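Local coordinates for protein alginate lyase (Paenibacillus sp. FPU-7, PDB 6KFN) that probably degrades alginate by beta-elimination, as an alginate lyase built on a right-handed parallel beta-helix, at residues A[228-233]-A[260-265]; A[194-199]-A[223-228]. One frame throughout, in Å; residues are numbered along the deposited sequence.

Contact 1 (A[228-233]-A[260-265])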
loop_
_atom_site.group_PDB
_atom_site.type_symbol
_atom_site.label_atom_id
_atom_site.label_comp_id
_atom_site.label_asym_id
_atom_site.label_seq_id
_atom_site.Cartn_x
_atom_site.Cartn_y
_atom_site.Cartn_z
ATOM N N ILE A 228 -0.469 12.850 -7.989
ATOM C CA ILE A 228 -1.564 13.292 -8.852
ATOM C C ILE A 228 -2.784 12.433 -8.550
ATOM O O ILE A 228 -2.684 11.201 -8.560
ATOM C CB ILE A 228 -1.198 13.156 -10.353
ATOM C CG1 ILE A 228 0.033 13.985 -10.677
ATOM C CG2 ILE A 228 -2.404 13.569 -11.206
ATOM C CD1 ILE A 228 0.620 13.687 -12.073
ATOM N N GLY A 229 -3.918 13.082 -8.280
ATOM C CA GLY A 229 -5.161 12.359 -8.052
ATOM C C GLY A 229 -6.252 12.753 -9.029
ATOM O O GLY A 229 -6.474 13.938 -9.273
ATOM N N TYR A 230 -6.924 11.727 -9.561
ATOM C CA TYR A 230 -8.018 11.899 -10.511
ATOM C C TYR A 230 -9.305 11.389 -9.880
ATOM O O TYR A 230 -9.480 10.178 -9.683
ATOM C CB TYR A 230 -7.741 11.094 -11.797
ATOM C CG TYR A 230 -6.523 11.530 -12.542
ATOM C CD1 TYR A 230 -6.534 12.672 -13.317
ATOM C CD2 TYR A 230 -5.348 10.800 -12.516
ATOM C CE1 TYR A 230 -5.433 13.079 -14.037
ATOM C CE2 TYR A 230 -4.239 11.170 -13.250
ATOM C CZ TYR A 230 -4.287 12.320 -14.031
ATOM O OH TYR A 230 -3.209 12.748 -14.765
ATOM N N ARG A 231 -10.233 12.284 -9.588
ATOM C CA ARG A 231 -11.542 11.864 -9.071
ATOM C C ARG A 231 -12.390 11.177 -10.152
ATOM O O ARG A 231 -13.209 10.322 -9.847
ATOM C CB ARG A 231 -12.244 13.068 -8.465
ATOM C CG ARG A 231 -13.632 12.789 -7.902
ATOM C CD ARG A 231 -14.095 14.002 -7.102
ATOM N NE ARG A 231 -15.474 13.944 -6.627
ATOM C CZ ARG A 231 -16.547 14.257 -7.346
ATOM N NH1 ARG A 231 -16.438 14.577 -8.613
ATOM N NH2 ARG A 231 -17.750 14.268 -6.772
ATOM N N ASN A 232 -12.194 11.596 -11.417
ATOM C CA ASN A 232 -12.873 10.975 -12.550
ATOM C C ASN A 232 -14.399 10.996 -12.403
ATOM O O ASN A 232 -15.093 10.081 -12.858
ATOM C CB ASN A 232 -12.359 9.579 -12.846
ATOM C CG ASN A 232 -10.967 9.580 -13.408
ATOM O OD1 ASN A 232 -10.486 10.543 -14.001
ATOM N ND2 ASN A 232 -10.283 8.451 -13.214
ATOM N N GLY A 233 -14.917 12.054 -11.784
ATOM C CA GLY A 233 -16.357 12.176 -11.653
ATOM C C GLY A 233 -16.997 11.260 -10.630
ATOM O O GLY A 233 -18.231 11.190 -10.570
ATOM N N THR A 260 -1.233 17.511 -7.237
ATOM C CA THR A 260 -2.185 18.026 -8.192
ATOM C C THR A 260 -3.403 17.127 -8.177
ATOM O O THR A 260 -3.263 15.903 -8.325
ATOM C CB THR A 260 -1.583 18.084 -9.592
ATOM O OG1 THR A 260 -0.450 18.942 -9.571
ATOM C CG2 THR A 260 -2.608 18.634 -10.584
ATOM N N VAL A 261 -4.569 17.711 -7.978
ATOM C CA VAL A 261 -5.794 16.947 -7.912
ATOM C C VAL A 261 -6.842 17.518 -8.836
ATOM O O VAL A 261 -7.072 18.727 -8.900
ATOM C CB VAL A 261 -6.289 16.799 -6.454
ATOM C CG1 VAL A 261 -5.296 15.973 -5.624
ATOM C CG2 VAL A 261 -6.551 18.143 -5.778
ATOM N N TYR A 262 -7.524 16.597 -9.525
ATOM C CA TYR A 262 -8.564 16.884 -10.500
ATOM C C TYR A 262 -9.865 16.403 -9.889
ATOM O O TYR A 262 -10.161 15.194 -9.882
ATOM C CB TYR A 262 -8.248 16.188 -11.838
ATOM C CG TYR A 262 -6.973 16.643 -12.466
ATOM C CD1 TYR A 262 -6.938 17.755 -13.304
ATOM C CD2 TYR A 262 -5.766 15.999 -12.203
ATOM C CE1 TYR A 262 -5.764 18.220 -13.841
ATOM C CE2 TYR A 262 -4.586 16.449 -12.724
ATOM C CZ TYR A 262 -4.569 17.564 -13.568
ATOM O OH TYR A 262 -3.412 18.046 -14.103
ATOM N N LEU A 263 -10.631 17.346 -9.333
ATOM C CA LEU A 263 -11.767 17.068 -8.473
ATOM C C LEU A 263 -13.129 17.392 -9.083
ATOM O O LEU A 263 -14.133 17.282 -8.387
ATOM C CB LEU A 263 -11.599 17.769 -7.128
ATOM C CG LEU A 263 -10.342 17.335 -6.352
ATOM C CD1 LEU A 263 -10.216 18.138 -5.056
ATOM C CD2 LEU A 263 -10.275 15.857 -6.100
ATOM N N ASP A 264 -13.158 17.765 -10.379
ATOM C CA ASP A 264 -14.355 17.880 -11.205
ATOM C C ASP A 264 -15.220 19.106 -10.922
ATOM O O ASP A 264 -15.640 19.790 -11.868
ATOM C CB ASP A 264 -15.237 16.632 -11.155
ATOM C CG ASP A 264 -14.437 15.388 -11.460
ATOM O OD1 ASP A 264 -13.886 15.302 -12.587
ATOM O OD2 ASP A 264 -14.324 14.517 -10.592
ATOM N N GLN A 265 -15.539 19.341 -9.670
ATOM C CA GLN A 265 -16.452 20.366 -9.219
ATOM C C GLN A 265 -15.773 21.092 -8.060
ATOM O O GLN A 265 -14.696 20.706 -7.597
ATOM C CB GLN A 265 -17.805 19.727 -8.813
ATOM C CG GLN A 265 -17.622 18.746 -7.662
ATOM C CD GLN A 265 -18.860 18.038 -7.143
ATOM O OE1 GLN A 265 -18.920 17.693 -5.951
ATOM N NE2 GLN A 265 -19.815 17.759 -8.021
HETATM O O HOH W 1 -10.913 13.944 -12.344
#

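Contact 2 (A[194-199]-A[223-228])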
loop_
_atom_site.group_PDB
_atom_site.type_symbol
_atom_site.label_atom_id
_atom_site.label_comp_id
_atom_site.label_asym_id
_atom_site.label_seq_id
_atom_site.Cartn_x
_atom_site.Cartn_y
_atom_site.Cartn_z
ATOM N N ILE A 194 5.624 8.031 4.007
ATOM C CA ILE A 194 5.829 8.895 2.850
ATOM C C ILE A 194 5.021 8.339 1.688
ATOM O O ILE A 194 5.113 7.151 1.378
ATOM C CB ILE A 194 7.327 8.978 2.471
ATOM C CG1 ILE A 194 8.152 9.531 3.615
ATOM C CG2 ILE A 194 7.497 9.795 1.156
ATOM C CD1 ILE A 194 9.626 9.637 3.339
ATOM N N VAL A 195 4.264 9.226 1.017
ATOM C CA VAL A 195 3.576 8.891 -0.224
ATOM C C VAL A 195 4.042 9.927 -1.249
ATOM O O VAL A 195 3.759 11.119 -1.076
ATOM C CB VAL A 195 2.055 8.969 -0.096
ATOM C CG1 VAL A 195 1.423 8.597 -1.431
ATOM C CG2 VAL A 195 1.567 8.048 1.039
ATOM N N GLU A 196 4.759 9.480 -2.272
ATOM C CA GLU A 196 5.374 10.429 -3.202
ATOM C C GLU A 196 5.253 9.932 -4.620
ATOM O O GLU A 196 5.290 8.722 -4.902
ATOM C CB GLU A 196 6.867 10.682 -2.877
ATOM C CG GLU A 196 7.718 9.419 -3.023
ATOM C CD GLU A 196 9.201 9.642 -2.788
ATOM O OE1 GLU A 196 9.546 10.685 -2.177
ATOM O OE2 GLU A 196 9.998 8.745 -3.167
ATOM N N ASN A 197 5.164 10.881 -5.553
ATOM C CA ASN A 197 5.313 10.612 -6.982
ATOM C C ASN A 197 4.322 9.574 -7.506
ATOM O O ASN A 197 4.637 8.855 -8.466
ATOM C CB ASN A 197 6.748 10.201 -7.326
ATOM C CG ASN A 197 7.768 11.171 -6.802
ATOM O OD1 ASN A 197 7.563 12.338 -6.783
ATOM N ND2 ASN A 197 8.915 10.646 -6.394
ATOM N N SER A 198 3.155 9.494 -6.895
ATOM C CA SER A 198 2.191 8.450 -7.175
ATOM C C SER A 198 0.973 9.031 -7.911
ATOM O O SER A 198 0.792 10.241 -7.988
ATOM C CB SER A 198 1.819 7.725 -5.883
ATOM O OG SER A 198 2.965 7.013 -5.380
ATOM N N VAL A 199 0.163 8.123 -8.466
ATOM C CA VAL A 199 -0.986 8.498 -9.274
ATOM C C VAL A 199 -2.189 7.711 -8.780
ATOM O O VAL A 199 -2.139 6.478 -8.701
ATOM C CB VAL A 199 -0.761 8.254 -10.774
ATOM C CG1 VAL A 199 -2.012 8.682 -11.570
ATOM C CG2 VAL A 199 0.466 9.003 -11.254
ATOM N N VAL A 223 4.103 12.422 5.028
ATOM C CA VAL A 223 4.527 13.334 3.980
ATOM C C VAL A 223 3.896 12.857 2.685
ATOM O O VAL A 223 4.221 11.777 2.208
ATOM C CB VAL A 223 6.053 13.404 3.870
ATOM C CG1 VAL A 223 6.469 14.289 2.708
ATOM C CG2 VAL A 223 6.653 13.923 5.178
ATOM N N ILE A 224 3.014 13.684 2.134
ATOM C CA ILE A 224 2.233 13.390 0.948
ATOM C C ILE A 224 2.699 14.411 -0.095
ATOM O O ILE A 224 2.274 15.579 -0.031
ATOM C CB ILE A 224 0.725 13.488 1.228
ATOM C CG1 ILE A 224 0.332 12.705 2.497
ATOM C CG2 ILE A 224 -0.070 13.164 -0.016
ATOM C CD1 ILE A 224 0.616 11.234 2.488
ATOM N N ARG A 225 3.584 14.007 -0.991
ATOM C CA ARG A 225 4.244 14.955 -1.868
ATOM C C ARG A 225 4.256 14.512 -3.328
ATOM O O ARG A 225 4.529 13.371 -3.673
ATOM C CB ARG A 225 5.698 15.238 -1.399
ATOM C CG ARG A 225 6.607 14.068 -1.373
ATOM C CD ARG A 225 7.980 14.446 -0.849
ATOM N NE ARG A 225 8.877 13.288 -0.746
ATOM C CZ ARG A 225 9.788 13.114 0.178
ATOM N NH1 ARG A 225 9.985 14.022 1.120
ATOM N NH2 ARG A 225 10.490 12.010 0.165
ATOM N N ASN A 226 3.973 15.482 -4.203
ATOM C CA ASN A 226 4.208 15.308 -5.637
ATOM C C ASN A 226 3.382 14.164 -6.223
ATOM O O ASN A 226 3.846 13.473 -7.143
ATOM C CB ASN A 226 5.699 15.149 -5.928
ATOM C CG ASN A 226 6.470 16.301 -5.330
ATOM O OD1 ASN A 226 6.011 17.450 -5.325
ATOM N ND2 ASN A 226 7.580 15.984 -4.641
ATOM N N ASN A 227 2.152 14.012 -5.762
ATOM C CA ASN A 227 1.224 13.003 -6.270
ATOM C C ASN A 227 0.181 13.671 -7.169
ATOM O O ASN A 227 -0.047 14.867 -7.079
ATOM C CB ASN A 227 0.520 12.289 -5.139
ATOM C CG ASN A 227 1.514 11.667 -4.169
ATOM O OD1 ASN A 227 2.208 10.720 -4.494
ATOM N ND2 ASN A 227 1.580 12.212 -2.950
ATOM N N ILE A 228 -0.469 12.850 -7.989
ATOM C CA ILE A 228 -1.564 13.292 -8.852
ATOM C C ILE A 228 -2.784 12.433 -8.550
ATOM O O ILE A 228 -2.684 11.201 -8.560
ATOM C CB ILE A 228 -1.198 13.156 -10.353
ATOM C CG1 ILE A 228 0.033 13.985 -10.677
ATOM C CG2 ILE A 228 -2.404 13.569 -11.206
ATOM C CD1 ILE A 228 0.620 13.687 -12.073
HETATM O O HOH W 2 8.779 13.458 -4.275
HETATM O O HOH W 3 2.781 11.864 -9.418
#

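Contact 1 (A[228-233]-A[260-265])
T260 receives the backbone N-H of G229 on its carbonyl oxygen (N to O 2.9 Å), a bond of the parallel ladder between strand 228-230 and strand 260-262. V261 stands opposite G229, which has no side chain, and its own side chain packs on A240. Y262 carries the ladder on: its N donates to G229 O, and its O accepts from R231 N. Its ring lies beside that of Y230 in the preceding coil, planes 12° apart but slid until overlap is slight; CD2 of Y262 comes 3.5 Å from CE1 of Y230, while I228 CG2 sits at the Y262 ring edge. L263 O lies 3.5 Å from R231 CD. D264 then turns its carboxylate back: OD2 takes R231 NH1 (2.9 Å) on its anti side, in the guanidinium plane, and G233 N (2.8 Å) from above the carboxylate plane. R231 gets there with CG anti to its N (chi1 179°) and an extended chain, its NE held by I237 O. With an alanine here, D264 OD2 would probably lose its cationic partner and I237 O its NE donor, opening a gap beside L263 O. Two donors on one oxygen, one of them cationic, are likely to keep D264 ionised.

Contact 2 (A[194-199]-A[223-228])
Parallel strand pairing between successive coils of the beta-helix, continued through a polar turn, joins 194-199 to 223-228. Strands 194-196 and 223-225 run 4.8 Å apart with axes at 2°, and the pairing resumes at V199 and I228 after the bend. V195 N donates to V223 O, and V195 O accepts R225 N in return. Inside, V195 CG2 meets I224 CD1 at 3.6 Å, both side chains pointing the same way into the core near I184 and I186.

On the other face E196 and R225 run side by side. In the conformer of E196 described here, R225 grips one oxygen with two nitrogens: NE and NH2 both reach E196 OE1, NH2 at 2.9 Å, with that oxygen in the guanidinium plane. Both side chains leave the backbone with CG between N and the carbonyl carbon (chi1 63° and 61°), which lays them alongside each other, and I194 CG2, likewise in one of two conformers, lies over one face of the guanidinium. E196 OE2 is bound in turn by S171 OG of the preceding coil.

At the bend N227 turns its buried amide toward segment 194-199. ND2 donates to V195 O (3.1 Å) from above the carbonyl plane, while OD1 takes S198 N (2.9 Å) on a lone pair. The N197 and N226 side chains run side by side with nearly parallel amides, and a water bridges N197 OD1 to N226 ND2. N259, one coil on, binds N227 N and I224 O. Asparagines at the same corner of successive coils, N227 and N259 here, bonding to backbone, are consistent with a short asparagine ladder as in pectate-lyase-like beta-helices.

How the contacts relate
Contacts 1 and 2 are successive steps of one stacking, their centres 14 Å apart. Strand 223-230 serves both: its earlier part pairs back to 194-199, its later part forward to 260-265, and I228 belongs to each. They also touch directly, T260 N lying 2.9 Å from N227 O in a probable hydrogen bond and Y230 CE2 packing 3.7 Å from V199 CG1. Contact 2 is nearer the middle of the chain. Neither supplies a sodium ligand: the V195 side chain is about 14 Å and the R231 side chain about 13 Å from a bound sodium ion, not necessarily the same one. G233 of contact 1 lies about 4 Å from a bound imidazole, probably from the crystallisation liquor.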